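Local coordinates for protein galactose mutarotase related enzyme (Lactobacillus acidophilus, PDB 3DCD) that is of unestablished function but, as a galactose mutarotase-related member of the aldose 1-epimerase family, probably binds carbohydrate and may act as an isomerase, at residues R55-E60 with D262-D267. Residues are numbered along the deposited sequence; the frame is centred on the assembly and turned at random.
Sequences RLKNDE and DDADGD
Lys57 reaches across to the backbone of Asp262 and Ala264, and its side chain carries the contact between the two loops. The CB bond already points toward 262-267, and CG lies beside the backbone N, anti to the carbonyl carbon (chi1 -80°), which sends the chain outward to the other loop. CD is the first atom to touch: it lies 3.8 Å from Asp262 O and 4.1 Å from Ala264 CB, the latter the one meeting of side chain with side chain here. Bends at chi2 and chi3 set CD and CE, and CE sits against two carbonyl oxygens, 3.4 Å from both Ala264 O and Asp262 O. A further bend at chi4 turns NZ to donate to Asp262 O at 2.9 Å, with a C=O...N angle of 144° and the nitrogen tilted 33° from the carbonyl plane. The ammonium thus meets a main-chain oxygen, while the CB bond of Asp262 points away. With an alanine here, Asp262 O would probably lose this donor and Ala264 CB its aliphatic neighbour. Within the segments, Arg55 meets Asp59 side-on, NE to OD1 at 2.8 Å and NH2 to OD2 at 2.9 Å, while Asp265 OD1 accepts from Asp267 N in an Asx turn. The arrangement is a surface contact between two loops of the antiparallel beta-sandwich fold of the galactose mutarotase-like family, a lysine ammonium on a main-chain carbonyl.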
ATOM      1  N   ARG A  55      -1.083  -0.003 -12.944  1.00 17.09           N
ATOM      2  CA  ARG A  55      -0.614   0.433 -14.249  1.00 16.88           C
ATOM      3  C   ARG A  55      -1.738   0.909 -15.161  1.00 17.23           C
ATOM      4  O   ARG A  55      -2.856   0.379 -15.135  1.00 17.76           O
ATOM      5  CB  ARG A  55       0.153  -0.710 -14.926  1.00 17.38           C
ATOM      6  CG  ARG A  55       1.039  -0.277 -16.077  1.00 18.47           C
ATOM      7  CD  ARG A  55       1.974  -1.403 -16.475  1.00 20.68           C
ATOM      8  NE  ARG A  55       2.954  -0.961 -17.453  1.00 23.32           N
ATOM      9  CZ  ARG A  55       3.875  -1.758 -17.984  1.00 27.49           C
ATOM     10  NH1 ARG A  55       3.939  -3.040 -17.621  1.00 27.32           N
ATOM     11  NH2 ARG A  55       4.739  -1.270 -18.867  1.00 27.71           N
ATOM     12  N   LEU A  56      -1.407   1.905 -15.978  1.00 17.01           N
ATOM     13  CA  LEU A  56      -2.223   2.334 -17.091  1.00 17.12           C
ATOM     14  C   LEU A  56      -1.836   1.515 -18.310  1.00 17.35           C
ATOM     15  O   LEU A  56      -0.650   1.178 -18.488  1.00 17.40           O
ATOM     16  CB  LEU A  56      -1.956   3.817 -17.378  1.00 16.83           C
ATOM     17  CG  LEU A  56      -2.141   4.799 -16.215  1.00 17.52           C
ATOM     18  CD1 LEU A  56      -1.572   6.190 -16.598  1.00 17.25           C
ATOM     19  CD2 LEU A  56      -3.628   4.884 -15.766  1.00 18.63           C
ATOM     20  N   LYS A  57      -2.817   1.197 -19.156  1.00 17.20           N
ATOM     21  CA  LYS A  57      -2.519   0.587 -20.455  1.00 18.22           C
ATOM     22  C   LYS A  57      -1.564   1.490 -21.226  1.00 18.58           C
ATOM     23  O   LYS A  57      -1.841   2.693 -21.403  1.00 18.00           O
ATOM     24  CB  LYS A  57      -3.800   0.359 -21.273  1.00 18.94           C
ATOM     25  CG  LYS A  57      -4.610  -0.890 -20.874  1.00 21.25           C
ATOM     26  CD  LYS A  57      -6.131  -0.647 -20.923  1.00 26.13           C
ATOM     27  CE  LYS A  57      -6.709  -0.519 -22.306  1.00 28.44           C
ATOM     28  NZ  LYS A  57      -6.479  -1.752 -23.110  1.00 33.02           N
ATOM     29  N   ASN A  58      -0.435   0.909 -21.651  1.00 18.02           N
ATOM     30  CA  ASN A  58       0.596   1.630 -22.405  1.00 18.75           C
ATOM     31  C   ASN A  58       1.260   2.748 -21.594  1.00 18.44           C
ATOM     32  O   ASN A  58       1.889   3.647 -22.158  1.00 18.20           O
ATOM     33  CB  ASN A  58       0.003   2.164 -23.713  1.00 18.97           C
ATOM     34  CG  ASN A  58      -0.378   1.048 -24.666  1.00 21.75           C
ATOM     35  OD1 ASN A  58       0.392   0.107 -24.865  1.00 23.38           O
ATOM     36  ND2 ASN A  58      -1.573   1.140 -25.255  1.00 24.94           N
ATOM     37  N   ASP A  59       1.113   2.678 -20.268  1.00 18.02           N
ATOM     38  CA  ASP A  59       1.599   3.707 -19.336  1.00 18.21           C
ATOM     39  C   ASP A  59       1.201   5.111 -19.765  1.00 18.10           C
ATOM     40  O   ASP A  59       2.007   6.032 -19.693  1.00 17.21           O
ATOM     41  CB  ASP A  59       3.123   3.607 -19.146  1.00 18.74           C
ATOM     42  CG  ASP A  59       3.546   2.243 -18.666  1.00 19.83           C
ATOM     43  OD1 ASP A  59       3.039   1.821 -17.608  1.00 18.09           O
ATOM     44  OD2 ASP A  59       4.360   1.588 -19.362  1.00 21.38           O
ATOM     45  N   GLU A  60      -0.048   5.269 -20.206  1.00 18.06           N
ATOM     46  CA  GLU A  60      -0.512   6.561 -20.675  1.00 18.79           C
ATOM     47  C   GLU A  60      -2.015   6.763 -20.478  1.00 18.12           C
ATOM     48  O   GLU A  60      -2.778   5.821 -20.294  1.00 18.48           O
ATOM     49  CB  GLU A  60      -0.120   6.785 -22.149  1.00 18.91           C
ATOM     50  CG  GLU A  60      -0.852   5.890 -23.127  1.00 19.57           C
ATOM     51  CD  GLU A  60      -0.456   6.133 -24.575  1.00 21.34           C
ATOM     52  OE1 GLU A  60       0.717   6.476 -24.853  1.00 24.08           O
ATOM     53  OE2 GLU A  60      -1.332   5.948 -25.443  1.00 26.02           O
ATOM     54  N   ASP A 262      -9.044  -3.924 -18.496  1.00 20.53           N
ATOM     55  CA  ASP A 262      -8.629  -4.372 -19.816  1.00 21.74           C
ATOM     56  C   ASP A 262      -9.284  -3.544 -20.928  1.00 22.38           C
ATOM     57  O   ASP A 262      -8.665  -3.299 -21.964  1.00 22.85           O
ATOM     58  CB  ASP A 262      -8.840  -5.886 -20.025  1.00 21.72           C
ATOM     59  CG  ASP A 262     -10.260  -6.379 -19.680  1.00 23.57           C
ATOM     60  OD1 ASP A 262     -11.154  -5.591 -19.262  1.00 21.96           O
ATOM     61  OD2 ASP A 262     -10.478  -7.608 -19.839  1.00 23.95           O
ATOM     62  N   ASP A 263     -10.509  -3.072 -20.684  1.00 22.87           N
ATOM     63  CA  ASP A 263     -11.247  -2.273 -21.673  1.00 23.77           C
ATOM     64  C   ASP A 263     -11.266  -0.743 -21.431  1.00 23.11           C
ATOM     65  O   ASP A 263     -12.125  -0.047 -21.963  1.00 23.04           O
ATOM     66  CB  ASP A 263     -12.687  -2.805 -21.787  1.00 24.22           C
ATOM     67  CG  ASP A 263     -13.424  -2.789 -20.466  1.00 26.95           C
ATOM     68  OD1 ASP A 263     -12.965  -2.149 -19.491  1.00 28.72           O
ATOM     69  OD2 ASP A 263     -14.490  -3.426 -20.381  1.00 32.99           O
ATOM     70  N   ALA A 264     -10.354  -0.217 -20.617  1.00 22.02           N
ATOM     71  CA  ALA A 264     -10.342   1.227 -20.359  1.00 21.53           C
ATOM     72  C   ALA A 264     -10.151   2.010 -21.663  1.00 21.17           C
ATOM     73  O   ALA A 264      -9.362   1.590 -22.522  1.00 20.89           O
ATOM     74  CB  ALA A 264      -9.239   1.576 -19.365  1.00 20.94           C
ATOM     75  N   ASP A 265     -10.861   3.132 -21.819  1.00 21.11           N
ATOM     76  CA  ASP A 265     -10.673   3.980 -23.014  1.00 20.98           C
ATOM     77  C   ASP A 265      -9.484   4.934 -22.918  1.00 21.11           C
ATOM     78  O   ASP A 265      -9.130   5.577 -23.905  1.00 20.76           O
ATOM     79  CB  ASP A 265     -11.952   4.733 -23.434  1.00 21.09           C
ATOM     80  CG  ASP A 265     -12.439   5.758 -22.398  1.00 22.69           C
ATOM     81  OD1 ASP A 265     -11.748   6.029 -21.383  1.00 21.77           O
ATOM     82  OD2 ASP A 265     -13.556   6.304 -22.610  1.00 24.20           O
ATOM     83  N   GLY A 266      -8.882   5.022 -21.739  1.00 20.59           N
ATOM     84  CA  GLY A 266      -7.681   5.842 -21.546  1.00 20.44           C
ATOM     85  C   GLY A 266      -7.950   7.273 -21.116  1.00 20.13           C
ATOM     86  O   GLY A 266      -7.022   7.990 -20.754  1.00 20.16           O
ATOM     87  N   ASP A 267      -9.214   7.698 -21.174  1.00 19.43           N
ATOM     88  CA  ASP A 267      -9.601   9.029 -20.719  1.00 19.40           C
ATOM     89  C   ASP A 267      -9.625   9.077 -19.187  1.00 18.65           C
ATOM     90  O   ASP A 267     -10.408   8.373 -18.554  1.00 17.74           O
ATOM     91  CB  ASP A 267     -10.980   9.392 -21.263  1.00 19.62           C
ATOM     92  CG  ASP A 267     -11.374  10.827 -20.960  1.00 20.68           C
ATOM     93  OD1 ASP A 267     -10.790  11.466 -20.056  1.00 19.74           O
ATOM     94  OD2 ASP A 267     -12.291  11.321 -21.643  1.00 22.61           O
TER